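Aminoglycoside 3'-phosphotransferase AphA1-IAB (Acinetobacter baumannii, PDB 4GKH) phosphorylates the 3'-hydroxyl of kanamycin and related aminoglycosides at the expense of a nucleoside triphosphate, giving the bacterium resistance to these antibiotics. Local coordinates at residues S37-Y42 with G60-D65; K181-L186 with L262-M267; S190-V195 with A224-D229. All blocks are in the same frame, centred on the assembly; numbering follows the deposited sequence.

Contact 1 (S37-Y42 with G60-D65). With ACT (acetate ion), chain Q.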
loop_
_atom_site.group_PDB
_atom_site.type_symbol
_atom_site.label_atom_id
_atom_site.label_comp_id
_atom_site.label_asym_id
_atom_site.label_seq_id
_atom_site.Cartn_x
_atom_site.Cartn_y
_atom_site.Cartn_z
ATOM N N SER A 37 -3.316 -7.057 4.074
ATOM C CA SER A 37 -4.167 -7.505 5.177
ATOM C C SER A 37 -3.828 -8.944 5.563
ATOM O O SER A 37 -2.885 -9.532 5.030
ATOM C CB SER A 37 -5.650 -7.398 4.795
ATOM O OG SER A 37 -5.966 -8.245 3.699
ATOM N N GLY A 38 -4.591 -9.506 6.494
ATOM C CA GLY A 38 -4.406 -10.896 6.873
ATOM C C GLY A 38 -5.182 -11.835 5.958
ATOM O O GLY A 38 -5.517 -12.959 6.344
ATOM N N ALA A 39 -5.502 -11.368 4.754
ATOM C CA ALA A 39 -6.222 -12.203 3.799
ATOM C C ALA A 39 -5.384 -13.412 3.395
ATOM O O ALA A 39 -4.157 -13.382 3.481
ATOM C CB ALA A 39 -6.620 -11.401 2.579
ATOM N N THR A 40 -6.042 -14.488 2.979
ATOM C CA THR A 40 -5.304 -15.587 2.362
ATOM C C THR A 40 -5.156 -15.275 0.882
ATOM O O THR A 40 -6.122 -14.923 0.219
ATOM C CB THR A 40 -5.993 -16.934 2.565
ATOM O OG1 THR A 40 -6.070 -17.216 3.966
ATOM C CG2 THR A 40 -5.191 -18.043 1.904
ATOM N N ILE A 41 -3.937 -15.359 0.372
ATOM C CA ILE A 41 -3.689 -15.015 -1.032
ATOM C C ILE A 41 -3.318 -16.257 -1.825
ATOM O O ILE A 41 -2.381 -16.967 -1.469
ATOM C CB ILE A 41 -2.570 -13.979 -1.134
ATOM C CG1 ILE A 41 -3.041 -12.678 -0.479
ATOM C CG2 ILE A 41 -2.190 -13.737 -2.601
ATOM C CD1 ILE A 41 -1.957 -11.677 -0.289
ATOM N N TYR A 42 -4.069 -16.519 -2.892
ATOM C CA TYR A 42 -3.775 -17.629 -3.787
ATOM C C TYR A 42 -3.271 -17.111 -5.137
ATOM O O TYR A 42 -3.773 -16.110 -5.658
ATOM C CB TYR A 42 -5.025 -18.487 -3.998
ATOM C CG TYR A 42 -5.589 -19.101 -2.727
ATOM C CD1 TYR A 42 -5.021 -20.250 -2.174
ATOM C CD2 TYR A 42 -6.682 -18.532 -2.077
ATOM C CE1 TYR A 42 -5.538 -20.814 -1.004
ATOM C CE2 TYR A 42 -7.214 -19.099 -0.901
ATOM C CZ TYR A 42 -6.628 -20.231 -0.374
ATOM O OH TYR A 42 -7.131 -20.799 0.781
ATOM N N GLY A 60 -14.281 -13.363 8.222
ATOM C CA GLY A 60 -14.573 -12.556 9.402
ATOM C C GLY A 60 -14.234 -11.080 9.210
ATOM O O GLY A 60 -14.667 -10.466 8.237
ATOM N N SER A 61 -13.469 -10.500 10.137
ATOM C CA SER A 61 -13.095 -9.087 10.046
ATOM C C SER A 61 -12.373 -8.813 8.725
ATOM O O SER A 61 -12.562 -7.773 8.106
ATOM C CB SER A 61 -12.175 -8.696 11.209
ATOM O OG SER A 61 -12.850 -8.763 12.445
ATOM N N VAL A 62 -11.564 -9.769 8.286
ATOM C CA VAL A 62 -10.760 -9.604 7.079
ATOM C C VAL A 62 -11.619 -9.537 5.809
ATOM O O VAL A 62 -11.206 -8.980 4.789
ATOM C CB VAL A 62 -9.675 -10.701 6.990
ATOM C CG1 VAL A 62 -8.835 -10.545 5.728
ATOM C CG2 VAL A 62 -8.783 -10.632 8.212
ATOM N N ALA A 63 -12.836 -10.062 5.884
ATOM C CA ALA A 63 -13.771 -9.893 4.776
ATOM C C ALA A 63 -13.973 -8.422 4.465
ATOM O O ALA A 63 -14.076 -8.037 3.302
ATOM C CB ALA A 63 -15.114 -10.557 5.083
ATOM N N ASN A 64 -14.039 -7.591 5.502
ATOM C CA ASN A 64 -14.209 -6.152 5.290
ATOM C C ASN A 64 -13.006 -5.527 4.580
ATOM O O ASN A 64 -13.160 -4.689 3.682
ATOM C CB ASN A 64 -14.472 -5.452 6.618
ATOM C CG ASN A 64 -15.759 -5.919 7.252
ATOM O OD1 ASN A 64 -16.743 -6.146 6.554
ATOM N ND2 ASN A 64 -15.751 -6.104 8.563
ATOM N N ASP A 65 -11.811 -5.953 4.971
ATOM C CA ASP A 65 -10.592 -5.446 4.340
ATOM C C ASP A 65 -10.551 -5.765 2.855
ATOM O O ASP A 65 -10.188 -4.918 2.036
ATOM C CB ASP A 65 -9.356 -6.022 5.035
ATOM C CG ASP A 65 -9.220 -5.542 6.476
ATOM O OD1 ASP A 65 -9.390 -4.332 6.732
ATOM O OD2 ASP A 65 -8.952 -6.381 7.357
HETATM C C ACT Q . -8.361 -15.125 5.893
HETATM O O ACT Q . -7.170 -15.139 6.272
HETATM O OXT ACT Q . -9.062 -14.189 6.359
HETATM C CH3 ACT Q . -8.899 -16.171 4.951
#

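Contact 2 (K181-L186 with L262-M267)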
loop_
_atom_site.group_PDB
_atom_site.type_symbol
_atom_site.label_atom_id
_atom_site.label_comp_id
_atom_site.label_asym_id
_atom_site.label_seq_id
_atom_site.Cartn_x
_atom_site.Cartn_y
_atom_site.Cartn_z
ATOM N N LYS A 181 1.241 7.639 22.695
ATOM C CA LYS A 181 1.368 8.903 23.420
ATOM C C LYS A 181 2.309 9.890 22.731
ATOM O O LYS A 181 1.994 11.069 22.616
ATOM C CB LYS A 181 1.833 8.672 24.860
ATOM C CG LYS A 181 0.780 8.035 25.752
ATOM C CD LYS A 181 1.176 8.096 27.221
ATOM C CE LYS A 181 0.061 8.685 28.076
ATOM N NZ LYS A 181 -1.190 7.876 28.037
ATOM N N GLU A 182 3.465 9.400 22.289
ATOM C CA GLU A 182 4.470 10.258 21.671
ATOM C C GLU A 182 3.959 10.827 20.363
ATOM O O GLU A 182 4.235 11.965 20.019
ATOM C CB GLU A 182 5.758 9.473 21.427
ATOM C CG GLU A 182 6.480 9.107 22.710
ATOM C CD GLU A 182 7.186 10.296 23.317
ATOM O OE1 GLU A 182 6.835 10.690 24.451
ATOM O OE2 GLU A 182 8.093 10.836 22.648
HETATM N N MSE A 183 3.212 10.013 19.638
HETATM C CA MSE A 183 2.672 10.429 18.361
HETATM C C MSE A 183 1.765 11.650 18.524
HETATM O O MSE A 183 1.744 12.524 17.667
HETATM C CB MSE A 183 1.908 9.276 17.706
HETATM C CG MSE A 183 1.374 9.615 16.324
HETATM SE SE MSE A 183 0.600 8.120 15.371
HETATM C CE MSE A 183 -0.698 7.558 16.727
ATOM N N HIS A 184 1.019 11.722 19.624
ATOM C CA HIS A 184 0.074 12.830 19.784
ATOM C C HIS A 184 0.738 14.174 20.100
ATOM O O HIS A 184 0.137 15.228 19.914
ATOM C CB HIS A 184 -1.053 12.475 20.763
ATOM C CG HIS A 184 -2.071 11.554 20.166
ATOM N ND1 HIS A 184 -1.837 10.208 19.984
ATOM C CD2 HIS A 184 -3.302 11.795 19.651
ATOM C CE1 HIS A 184 -2.884 9.655 19.398
ATOM N NE2 HIS A 184 -3.789 10.595 19.189
ATOM N N LYS A 185 1.997 14.129 20.523
ATOM C CA LYS A 185 2.768 15.349 20.755
ATOM C C LYS A 185 3.149 16.135 19.485
ATOM O O LYS A 185 3.482 17.316 19.565
ATOM C CB LYS A 185 3.994 15.040 21.616
ATOM C CG LYS A 185 3.606 14.476 22.971
ATOM C CD LYS A 185 4.779 13.856 23.702
ATOM C CE LYS A 185 4.320 13.238 25.017
ATOM N NZ LYS A 185 5.442 12.605 25.765
ATOM N N LEU A 186 3.075 15.491 18.323
ATOM C CA LEU A 186 3.356 16.153 17.048
ATOM C C LEU A 186 2.164 16.960 16.508
ATOM O O LEU A 186 2.340 17.919 15.749
ATOM C CB LEU A 186 3.769 15.102 16.009
ATOM C CG LEU A 186 4.804 14.059 16.445
ATOM C CD1 LEU A 186 4.790 12.868 15.500
ATOM C CD2 LEU A 186 6.200 14.653 16.525
ATOM N N LEU A 262 6.515 14.005 8.312
ATOM C CA LEU A 262 7.175 12.743 8.015
ATOM C C LEU A 262 7.093 11.817 9.245
ATOM O O LEU A 262 6.651 10.660 9.157
ATOM C CB LEU A 262 8.643 13.011 7.651
ATOM C CG LEU A 262 9.523 11.838 7.218
ATOM C CD1 LEU A 262 8.877 11.077 6.098
ATOM C CD2 LEU A 262 10.907 12.342 6.790
ATOM N N GLN A 263 7.495 12.350 10.387
ATOM C CA GLN A 263 7.550 11.569 11.618
ATOM C C GLN A 263 6.153 11.116 12.016
ATOM O O GLN A 263 5.944 9.952 12.387
ATOM C CB GLN A 263 8.167 12.408 12.735
ATOM C CG GLN A 263 8.189 11.721 14.080
ATOM C CD GLN A 263 9.369 10.785 14.244
ATOM O OE1 GLN A 263 9.865 10.206 13.274
ATOM N NE2 GLN A 263 9.834 10.639 15.482
ATOM N N PHE A 264 5.187 12.025 11.932
ATOM C CA PHE A 264 3.819 11.632 12.229
ATOM C C PHE A 264 3.356 10.414 11.427
ATOM O O PHE A 264 2.809 9.466 11.990
ATOM C CB PHE A 264 2.807 12.779 12.083
ATOM C CG PHE A 264 1.384 12.315 12.248
ATOM C CD1 PHE A 264 0.843 12.164 13.517
ATOM C CD2 PHE A 264 0.618 11.959 11.137
ATOM C CE1 PHE A 264 -0.464 11.715 13.683
ATOM C CE2 PHE A 264 -0.683 11.491 11.299
ATOM C CZ PHE A 264 -1.219 11.372 12.577
ATOM N N HIS A 265 3.568 10.426 10.118
ATOM C CA HIS A 265 3.058 9.351 9.288
ATOM C C HIS A 265 3.809 8.037 9.461
ATOM O O HIS A 265 3.217 6.960 9.346
ATOM C CB HIS A 265 2.974 9.778 7.813
ATOM C CG HIS A 265 1.874 10.760 7.546
ATOM N ND1 HIS A 265 2.059 12.126 7.625
ATOM C CD2 HIS A 265 0.560 10.573 7.272
ATOM C CE1 HIS A 265 0.913 12.737 7.374
ATOM N NE2 HIS A 265 -0.013 11.817 7.157
ATOM N N LEU A 266 5.103 8.129 9.759
ATOM C CA LEU A 266 5.901 6.951 10.107
ATOM C C LEU A 266 5.358 6.322 11.389
ATOM O O LEU A 266 5.209 5.105 11.498
ATOM C CB LEU A 266 7.353 7.354 10.334
ATOM C CG LEU A 266 8.108 7.754 9.066
ATOM C CD1 LEU A 266 9.473 8.326 9.414
ATOM C CD2 LEU A 266 8.235 6.541 8.178
HETATM N N MSE A 267 5.074 7.163 12.369
HETATM C CA MSE A 267 4.565 6.648 13.627
HETATM C C MSE A 267 3.170 6.043 13.435
HETATM O O MSE A 267 2.852 4.993 13.994
HETATM C CB MSE A 267 4.583 7.740 14.695
HETATM C CG MSE A 267 5.997 8.165 15.102
HETATM SE SE MSE A 267 5.985 9.463 16.515
HETATM C CE MSE A 267 5.899 8.236 18.003
#

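Contact 3 (S190-V195 with A224-D229)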
loop_
_atom_site.group_PDB
_atom_site.type_symbol
_atom_site.label_atom_id
_atom_site.label_comp_id
_atom_site.label_asym_id
_atom_site.label_seq_id
_atom_site.Cartn_x
_atom_site.Cartn_y
_atom_site.Cartn_z
ATOM N N SER A 190 -2.111 21.358 9.503
ATOM C CA SER A 190 -3.119 21.435 8.447
ATOM C C SER A 190 -2.752 20.477 7.325
ATOM O O SER A 190 -1.651 20.544 6.784
ATOM C CB SER A 190 -3.257 22.861 7.913
ATOM O OG SER A 190 -2.016 23.332 7.421
ATOM N N PRO A 191 -3.670 19.569 6.979
ATOM C CA PRO A 191 -3.356 18.588 5.938
ATOM C C PRO A 191 -3.227 19.235 4.566
ATOM O O PRO A 191 -3.894 20.219 4.265
ATOM C CB PRO A 191 -4.566 17.652 5.965
ATOM C CG PRO A 191 -5.675 18.513 6.446
ATOM C CD PRO A 191 -5.052 19.428 7.469
ATOM N N ASP A 192 -2.333 18.677 3.763
ATOM C CA ASP A 192 -2.171 19.033 2.363
ATOM C C ASP A 192 -2.755 17.817 1.645
ATOM O O ASP A 192 -2.035 16.857 1.343
ATOM C CB ASP A 192 -0.680 19.178 2.072
ATOM C CG ASP A 192 -0.395 19.624 0.668
ATOM O OD1 ASP A 192 -1.347 19.733 -0.132
ATOM O OD2 ASP A 192 0.795 19.852 0.366
ATOM N N SER A 193 -4.071 17.838 1.431
ATOM C CA SER A 193 -4.816 16.625 1.070
ATOM C C SER A 193 -4.751 16.297 -0.409
ATOM O O SER A 193 -4.956 17.163 -1.251
ATOM C CB SER A 193 -6.284 16.752 1.487
ATOM O OG SER A 193 -6.405 16.997 2.876
ATOM N N VAL A 194 -4.485 15.032 -0.712
ATOM C CA VAL A 194 -4.441 14.565 -2.087
ATOM C C VAL A 194 -5.011 13.164 -2.079
ATOM O O VAL A 194 -5.243 12.594 -1.012
ATOM C CB VAL A 194 -2.994 14.474 -2.599
ATOM C CG1 VAL A 194 -2.328 15.870 -2.604
ATOM C CG2 VAL A 194 -2.209 13.494 -1.741
ATOM N N VAL A 195 -5.234 12.595 -3.256
ATOM C CA VAL A 195 -5.580 11.174 -3.327
ATOM C C VAL A 195 -4.341 10.336 -2.987
ATOM O O VAL A 195 -3.304 10.454 -3.655
ATOM C CB VAL A 195 -6.084 10.783 -4.748
ATOM C CG1 VAL A 195 -6.387 9.291 -4.799
ATOM C CG2 VAL A 195 -7.334 11.612 -5.145
ATOM N N ALA A 224 -6.031 11.866 1.890
ATOM C CA ALA A 224 -5.183 12.006 3.081
ATOM C C ALA A 224 -4.053 12.999 2.792
ATOM O O ALA A 224 -3.934 13.515 1.676
ATOM C CB ALA A 224 -4.631 10.650 3.495
ATOM N N ASP A 225 -3.226 13.294 3.788
ATOM C CA ASP A 225 -2.097 14.205 3.549
ATOM C C ASP A 225 -1.104 13.514 2.605
ATOM O O ASP A 225 -0.933 12.302 2.686
ATOM C CB ASP A 225 -1.412 14.575 4.875
ATOM C CG ASP A 225 -0.328 15.617 4.694
ATOM O OD1 ASP A 225 0.822 15.228 4.397
ATOM O OD2 ASP A 225 -0.630 16.820 4.835
ATOM N N ARG A 226 -0.436 14.271 1.727
ATOM C CA ARG A 226 0.505 13.643 0.781
ATOM C C ARG A 226 1.646 12.885 1.484
ATOM O O ARG A 226 2.207 11.945 0.930
ATOM C CB ARG A 226 1.049 14.658 -0.242
ATOM C CG ARG A 226 1.898 15.778 0.328
ATOM C CD ARG A 226 2.367 16.765 -0.766
ATOM N NE ARG A 226 1.336 17.723 -1.155
ATOM C CZ ARG A 226 0.813 17.829 -2.378
ATOM N NH1 ARG A 226 1.217 17.042 -3.362
ATOM N NH2 ARG A 226 -0.124 18.735 -2.622
ATOM N N TYR A 227 1.974 13.269 2.715
ATOM C CA TYR A 227 3.037 12.571 3.451
ATOM C C TYR A 227 2.667 11.142 3.893
ATOM O O TYR A 227 3.529 10.377 4.329
ATOM C CB TYR A 227 3.530 13.410 4.640
ATOM C CG TYR A 227 4.533 14.477 4.247
ATOM C CD1 TYR A 227 4.131 15.621 3.560
ATOM C CD2 TYR A 227 5.881 14.347 4.577
ATOM C CE1 TYR A 227 5.046 16.599 3.188
ATOM C CE2 TYR A 227 6.803 15.320 4.216
ATOM C CZ TYR A 227 6.379 16.447 3.526
ATOM O OH TYR A 227 7.299 17.416 3.179
ATOM N N GLN A 228 1.395 10.769 3.782
ATOM C CA GLN A 228 1.028 9.373 4.022
ATOM C C GLN A 228 1.786 8.450 3.075
ATOM O O GLN A 228 2.233 7.374 3.464
ATOM C CB GLN A 228 -0.480 9.147 3.827
ATOM C CG GLN A 228 -0.869 7.650 3.812
ATOM C CD GLN A 228 -0.544 6.947 5.128
ATOM O OE1 GLN A 228 -0.450 7.588 6.175
ATOM N NE2 GLN A 228 -0.367 5.621 5.076
ATOM N N ASP A 229 1.933 8.873 1.826
ATOM C CA ASP A 229 2.619 8.048 0.833
ATOM C C ASP A 229 4.113 8.311 0.850
ATOM O O ASP A 229 4.917 7.383 0.749
ATOM C CB ASP A 229 2.039 8.294 -0.576
ATOM C CG ASP A 229 0.601 7.731 -0.730
ATOM O OD1 ASP A 229 0.237 6.785 0.022
ATOM O OD2 ASP A 229 -0.145 8.239 -1.604
#

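Contact 1 (S37-Y42 with G60-D65)
One methyl group carries most of this contact: CG1 of Val62, at the start of helix 61-76, rests against the loop residues 37-39, 3.6 Å from Ala39 N. With chi1 at 180°, CG1 lies anti to the backbone N of Val62 and reaches past the carbonyl carbon of Gly38 to the methyl of Ala39, the CB-CG1 distance being 3.9 Å. Farther along the helix, Asp65 meets the loop through its methylene, CB against CB of Ser37 at 4.0 Å. The hydroxyl of Ser37, a poorly ordered residue, turns back into its own loop, where its OG accepts a weak hydrogen bond from Ala39 N (3.3 Å). An acetate ion, a likely crystallisation additive, fills in between the segments, with its OXT 3.6 Å from Val62 CB; it is also bonded to Lys59 N. Past Ala39 the chain enters strand 40-45, where Ile41 touches the bound pyrazolopyrimidine inhibitor. The loop joining strands 28-32 and 40-45 thus packs on the first turn of helix 61-76, which comes after strand 53-59. This places the contact in the nucleotide-binding N-lobe of the protein kinase-like fold, where the loop probably corresponds to the glycine-rich loop of protein kinases.

Contact 2 (K181-L186 with L262-M267)
Residues 181-186, around the C-terminal part of helix 176-184, approach helix 259-269 most closely at Met183 and Met267, whose CA atoms are 6.3 Å apart. Both are selenomethionines, and their side chains run antiparallel alongside one another. Met267 reaches across to the neighbouring backbone, its terminal CE 3.6 Å from Met183 N and equally near CB of Glu182. Met183 runs the other way: with CG anti to its backbone N (chi1 -177°) and chi2 extended as well (173°), it brings SE within 4.1 Å of Met267 CB. On the way its CG passes Phe264 CD1 at 3.8 Å, and the selenium stands 4.8 Å from the centroid of the Phe264 ring, 37° off the normal, an oblique Met-aromatic contact. Leu186 wedges in with a single branch. Its CD1 lies at the edge of the Phe264 ring, near the ring plane, yet its nearest approach is to the helix backbone, 3.6 Å from Phe264 CA; the same methyl packs on Met267 SE at 3.7 Å. The interface between the segments is therefore apolar, while on the outer side Lys185 NZ pairs with Glu182 OE1 in a salt bridge. Around this core, Leu150 of helix 146-158 touches both Met183 and Phe264, Phe189 meets the Phe264 ring edge-to-face, and the side chains of His265 and Leu266 pack on helix 227-237.

Contact 3 (S190-V195 with A224-D229)
Asp192 and Arg226 join in a side-on salt bridge: Arg226 NE bonds Asp192 OD2 at 2.7 Å, and NH2 bonds OD1 at 2.9 Å. Arg226 CG sits between its backbone N and carbonyl carbon (chi1 65°), and a bend at chi3 brings NE round to Asp192. The grip is not coplanar, for the carboxylate and guanidinium planes stand 61° apart and both nitrogens come from above the carboxylate plane. The main chain adds a bond from Arg226 N to Asp192 O at 3.1 Å. Val194 CG1 lies over one face of the guanidinium, while NH1 is bonded to Tyr252 OH, limiting the group's rotation. Beside it the two short strands pair at Val194 and Ala224, antiparallel and hydrogen-bonded, with Val194 N to Ala224 O at 2.9 Å and a return bond from Ala224 N. Buried Asp225 divides its carboxylate: OD2 takes a nearly straight bond from Asp192 N (2.7 Å, 176°) and pairs with Lys261 NZ, whose charge probably offsets the burial, whereas OD1 accepts from Tyr227 N at 2.8 Å, a capping bond at the turn into helix 227-237. Packing thins toward the exposed Ser190-Pro191 end, where Pro191 approaches with its CA, 3.4 Å from Asp225 OD2, while its CB stands off at 4.2 Å. The ribbon belongs to the C-lobe of the kinase-like fold; strand 193-196 leads toward the catalytic loop bearing Asp199, the probable proton acceptor.

In the fold
Taken together, the three contacts show how local contacts are distributed over the two lobes of a kinase-like fold. Contact 1 stands apart, its centre 28 Å from that of contact 2 and 26 Å from that of contact 3, with which it lies on opposite sides of the chain's centre. Contacts 2 and 3, with centres 15 Å apart, touch directly: His265 CD2 packs on Gln228 OE1 at 3.3 Å, and the His265 ring also lies against Tyr227. The substrate falls between these regions. Bound kanamycin is about 7 Å from the side chain of Ser37, 9 Å from that of Met267 and 11 Å from that of Asp229, which itself lies about 7 Å from the side chain of Asp199.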